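Long-range contact in variant surface glycoprotein MITat 1.13 (Trypanosoma brucei, PDB 6Z8H), which probably forms a coat on the parasite surface and, as one of many antigenically distinct variants, lets it evade the host immune response: residues K297-L305 and A310-V321. Sequence-based numbering, arbitrary orientation.
Sequences KLMVIKALL and AEKESDAPADEV
I301 reaches from helix 294-304 into the curve of the chain that follows, and its branches spread over the loop and the start of helix 318-329. CG2, set anti to the backbone N, lies 3.7 Å from CB of A310 and also touches the methyl of A316. CG1 packs on V321 CG2, while CD1 runs on to the peptide backbone, 3.4 Å from E313 O. One turn further along, L305 continues the apolar seam: its CD1 sits 3.7 Å from A316 CB and also meets V321 CG2. Toward A310 and E311, L298 lays CD1 against the backbone, 3.5 Å from E311 C.

Polar groups meet on the same side. The chain of K302 bends at its last two torsions (chi3 87°, chi4 55°), which folds it over the carbonyl of A310 and brings NZ to 2.9 Å from A310 O at a C=O...N angle of 155°. The same ammonium lies 3.0 Å from E311 OE2, approaching from above the carboxylate plane in a salt bridge, and it also donates to P308 O. E311 OE2 is shared with R377 of the second subunit, so the lysine and the arginine of the second subunit meet at one carboxylate. At the K297 end of the helix segment the carboxylate of E313 lies alongside the lysine chain, E313 OE1 3.2 Å from K297 CD, and its salt bridge to K297 NZ is long at 3.6 Å.

Within the loop, D315 OD2 accepts the backbone N-H groups of both E311 and K312, bracing the turn. P317 occupies the N-cap position of helix 318-329, whose A324 and I325 extend the apolar packing around V300. The chemistry implies a loop folded back on helix 294-304 about an apolar centre, its K302 side joined to the subunit interface by charged groups of both chains.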
loop_
_atom_site.group_PDB
_atom_site.type_symbol
_atom_site.label_atom_id
_atom_site.label_comp_id
_atom_site.label_asym_id
_atom_site.label_seq_id
_atom_site.Cartn_x
_atom_site.Cartn_y
_atom_site.Cartn_z
ATOM N N LYS A 297 3.691 16.460 -35.625
ATOM C CA LYS A 297 3.504 17.339 -36.771
ATOM C C LYS A 297 4.733 17.331 -37.667
ATOM O O LYS A 297 4.613 17.348 -38.897
ATOM C CB LYS A 297 3.207 18.748 -36.289
ATOM C CG LYS A 297 1.992 18.841 -35.376
ATOM C CD LYS A 297 1.834 20.235 -34.823
ATOM C CE LYS A 297 1.118 20.256 -33.497
ATOM N NZ LYS A 297 1.340 21.549 -32.791
ATOM N N LEU A 298 5.926 17.345 -37.077
ATOM C CA LEU A 298 7.140 17.308 -37.890
ATOM C C LEU A 298 7.268 16.017 -38.697
ATOM O O LEU A 298 7.669 16.054 -39.861
ATOM C CB LEU A 298 8.378 17.542 -37.035
ATOM C CG LEU A 298 9.730 17.438 -37.725
ATOM C CD1 LEU A 298 9.795 18.481 -38.839
ATOM C CD2 LEU A 298 10.824 17.637 -36.705
ATOM N N MET A 299 7.064 14.860 -38.076
ATOM C CA MET A 299 7.133 13.601 -38.811
ATOM C C MET A 299 6.006 13.440 -39.827
ATOM O O MET A 299 6.196 12.732 -40.819
ATOM C CB MET A 299 7.282 12.428 -37.832
ATOM C CG MET A 299 7.573 11.087 -38.458
ATOM S SD MET A 299 9.010 11.052 -39.547
ATOM C CE MET A 299 10.379 11.242 -38.422
ATOM N N VAL A 300 4.856 14.095 -39.642
ATOM C CA VAL A 300 3.902 14.165 -40.749
ATOM C C VAL A 300 4.545 14.802 -41.978
ATOM O O VAL A 300 4.399 14.307 -43.104
ATOM C CB VAL A 300 2.623 14.909 -40.328
ATOM C CG1 VAL A 300 1.797 15.211 -41.551
ATOM C CG2 VAL A 300 1.832 14.074 -39.329
ATOM N N ILE A 301 5.279 15.899 -41.778
ATOM C CA ILE A 301 5.954 16.566 -42.893
ATOM C C ILE A 301 7.015 15.654 -43.493
ATOM O O ILE A 301 7.130 15.513 -44.715
ATOM C CB ILE A 301 6.574 17.882 -42.401
ATOM C CG1 ILE A 301 5.485 18.822 -41.877
ATOM C CG2 ILE A 301 7.361 18.551 -43.546
ATOM C CD1 ILE A 301 6.012 20.094 -41.244
ATOM N N LYS A 302 7.824 15.035 -42.639
ATOM C CA LYS A 302 8.943 14.247 -43.134
ATOM C C LYS A 302 8.464 13.010 -43.882
ATOM O O LYS A 302 9.016 12.660 -44.934
ATOM C CB LYS A 302 9.841 13.829 -41.954
ATOM C CG LYS A 302 10.603 14.986 -41.292
ATOM C CD LYS A 302 11.065 14.719 -39.893
ATOM C CE LYS A 302 12.348 14.083 -39.793
ATOM N NZ LYS A 302 13.459 14.798 -40.498
ATOM N N ALA A 303 7.463 12.316 -43.337
ATOM C CA ALA A 303 7.074 10.995 -43.809
ATOM C C ALA A 303 5.875 11.019 -44.740
ATOM O O ALA A 303 5.754 10.131 -45.585
ATOM C CB ALA A 303 6.760 10.078 -42.614
ATOM N N LEU A 304 4.958 11.983 -44.581
ATOM C CA LEU A 304 3.737 12.015 -45.372
ATOM C C LEU A 304 3.690 13.133 -46.401
ATOM O O LEU A 304 2.823 13.087 -47.276
ATOM C CB LEU A 304 2.505 12.095 -44.463
ATOM C CG LEU A 304 2.242 10.837 -43.630
ATOM C CD1 LEU A 304 1.160 11.075 -42.562
ATOM C CD2 LEU A 304 1.846 9.672 -44.520
ATOM N N LEU A 305 4.580 14.129 -46.326
ATOM C CA LEU A 305 4.637 15.197 -47.320
ATOM C C LEU A 305 5.942 15.176 -48.109
ATOM O O LEU A 305 6.288 16.172 -48.755
ATOM C CB LEU A 305 4.447 16.557 -46.657
ATOM C CG LEU A 305 3.071 16.792 -46.053
ATOM C CD1 LEU A 305 2.986 18.169 -45.411
ATOM C CD2 LEU A 305 1.981 16.632 -47.114
ATOM N N ALA A 310 13.069 17.962 -43.397
ATOM C CA ALA A 310 12.434 18.983 -42.573
ATOM C C ALA A 310 12.769 18.779 -41.094
ATOM O O ALA A 310 12.812 17.649 -40.580
ATOM C CB ALA A 310 10.915 18.940 -42.757
ATOM N N GLU A 311 12.999 19.893 -40.391
ATOM C CA GLU A 311 13.171 19.850 -38.945
ATOM C C GLU A 311 12.330 20.870 -38.189
ATOM O O GLU A 311 12.453 20.960 -36.964
ATOM C CB GLU A 311 14.639 20.040 -38.567
ATOM C CG GLU A 311 15.523 18.923 -39.082
ATOM C CD GLU A 311 15.287 17.593 -38.355
ATOM O OE1 GLU A 311 14.948 17.590 -37.144
ATOM O OE2 GLU A 311 15.397 16.522 -38.979
ATOM N N LYS A 312 11.488 21.639 -38.875
ATOM C CA LYS A 312 10.624 22.624 -38.240
ATOM C C LYS A 312 9.196 22.476 -38.750
ATOM O O LYS A 312 8.956 22.131 -39.905
ATOM C CB LYS A 312 11.102 24.060 -38.535
ATOM C CG LYS A 312 12.510 24.362 -38.037
ATOM C CD LYS A 312 12.918 25.774 -38.367
ATOM C CE LYS A 312 14.293 26.097 -37.810
ATOM N NZ LYS A 312 14.818 27.368 -38.402
ATOM N N GLU A 313 8.235 22.732 -37.865
ATOM C CA GLU A 313 6.842 22.595 -38.255
ATOM C C GLU A 313 6.460 23.555 -39.361
ATOM O O GLU A 313 5.504 23.286 -40.086
ATOM C CB GLU A 313 5.934 22.825 -37.051
ATOM C CG GLU A 313 4.467 22.629 -37.347
ATOM C CD GLU A 313 3.587 22.804 -36.117
ATOM O OE1 GLU A 313 4.052 22.531 -34.975
ATOM O OE2 GLU A 313 2.417 23.209 -36.283
ATOM N N SER A 314 7.172 24.665 -39.496
ATOM C CA SER A 314 6.908 25.632 -40.550
ATOM C C SER A 314 7.431 25.197 -41.915
ATOM O O SER A 314 7.244 25.938 -42.890
ATOM C CB SER A 314 7.522 26.989 -40.171
ATOM O OG SER A 314 8.892 26.863 -39.814
ATOM N N ASP A 315 8.041 24.018 -42.020
ATOM C CA ASP A 315 8.675 23.598 -43.266
ATOM C C ASP A 315 7.690 23.122 -44.326
ATOM O O ASP A 315 8.112 22.880 -45.461
ATOM C CB ASP A 315 9.714 22.499 -43.000
ATOM C CG ASP A 315 10.988 23.053 -42.412
ATOM O OD1 ASP A 315 11.202 24.291 -42.561
ATOM O OD2 ASP A 315 11.783 22.275 -41.845
ATOM N N ALA A 316 6.412 22.956 -43.993
ATOM C CA ALA A 316 5.368 22.723 -44.976
ATOM C C ALA A 316 4.185 23.613 -44.632
ATOM O O ALA A 316 3.998 23.964 -43.467
ATOM C CB ALA A 316 4.904 21.263 -45.008
ATOM N N PRO A 317 3.407 24.042 -45.627
ATOM C CA PRO A 317 2.213 24.838 -45.317
ATOM C C PRO A 317 1.254 24.076 -44.413
ATOM O O PRO A 317 1.049 22.869 -44.569
ATOM C CB PRO A 317 1.602 25.127 -46.698
ATOM C CG PRO A 317 2.189 24.061 -47.605
ATOM C CD PRO A 317 3.553 23.774 -47.068
ATOM N N ALA A 318 0.667 24.803 -43.454
ATOM C CA ALA A 318 -0.211 24.186 -42.466
ATOM C C ALA A 318 -1.390 23.473 -43.111
ATOM O O ALA A 318 -1.866 22.462 -42.584
ATOM C CB ALA A 318 -0.700 25.251 -41.490
ATOM N N ASP A 319 -1.895 24.019 -44.186
ATOM C CA ASP A 319 -2.949 23.324 -44.923
ATOM C C ASP A 319 -2.428 21.955 -45.325
ATOM O O ASP A 319 -3.142 21.074 -45.122
ATOM C CB ASP A 319 -3.398 24.106 -46.148
ATOM C CG ASP A 319 -4.534 25.038 -45.827
ATOM O OD1 ASP A 319 -5.036 25.652 -46.777
ATOM O OD2 ASP A 319 -4.894 25.121 -44.641
ATOM N N GLU A 320 -1.291 21.809 -45.992
ATOM C CA GLU A 320 -0.814 20.521 -46.476
ATOM C C GLU A 320 -0.636 19.552 -45.319
ATOM O O GLU A 320 -0.954 18.373 -45.447
ATOM C CB GLU A 320 0.490 20.677 -47.264
ATOM C CG GLU A 320 0.306 21.205 -48.680
ATOM C CD GLU A 320 -0.271 20.159 -49.626
ATOM O OE1 GLU A 320 0.409 19.138 -49.886
ATOM O OE2 GLU A 320 -1.410 20.364 -50.111
ATOM N N VAL A 321 -0.155 20.049 -44.179
ATOM C CA VAL A 321 -0.030 19.216 -42.982
ATOM C C VAL A 321 -1.396 18.702 -42.547
ATOM O O VAL A 321 -1.565 17.520 -42.235
ATOM C CB VAL A 321 0.663 20.003 -41.854
ATOM C CG1 VAL A 321 0.614 19.231 -40.546
ATOM C CG2 VAL A 321 2.096 20.325 -42.247
#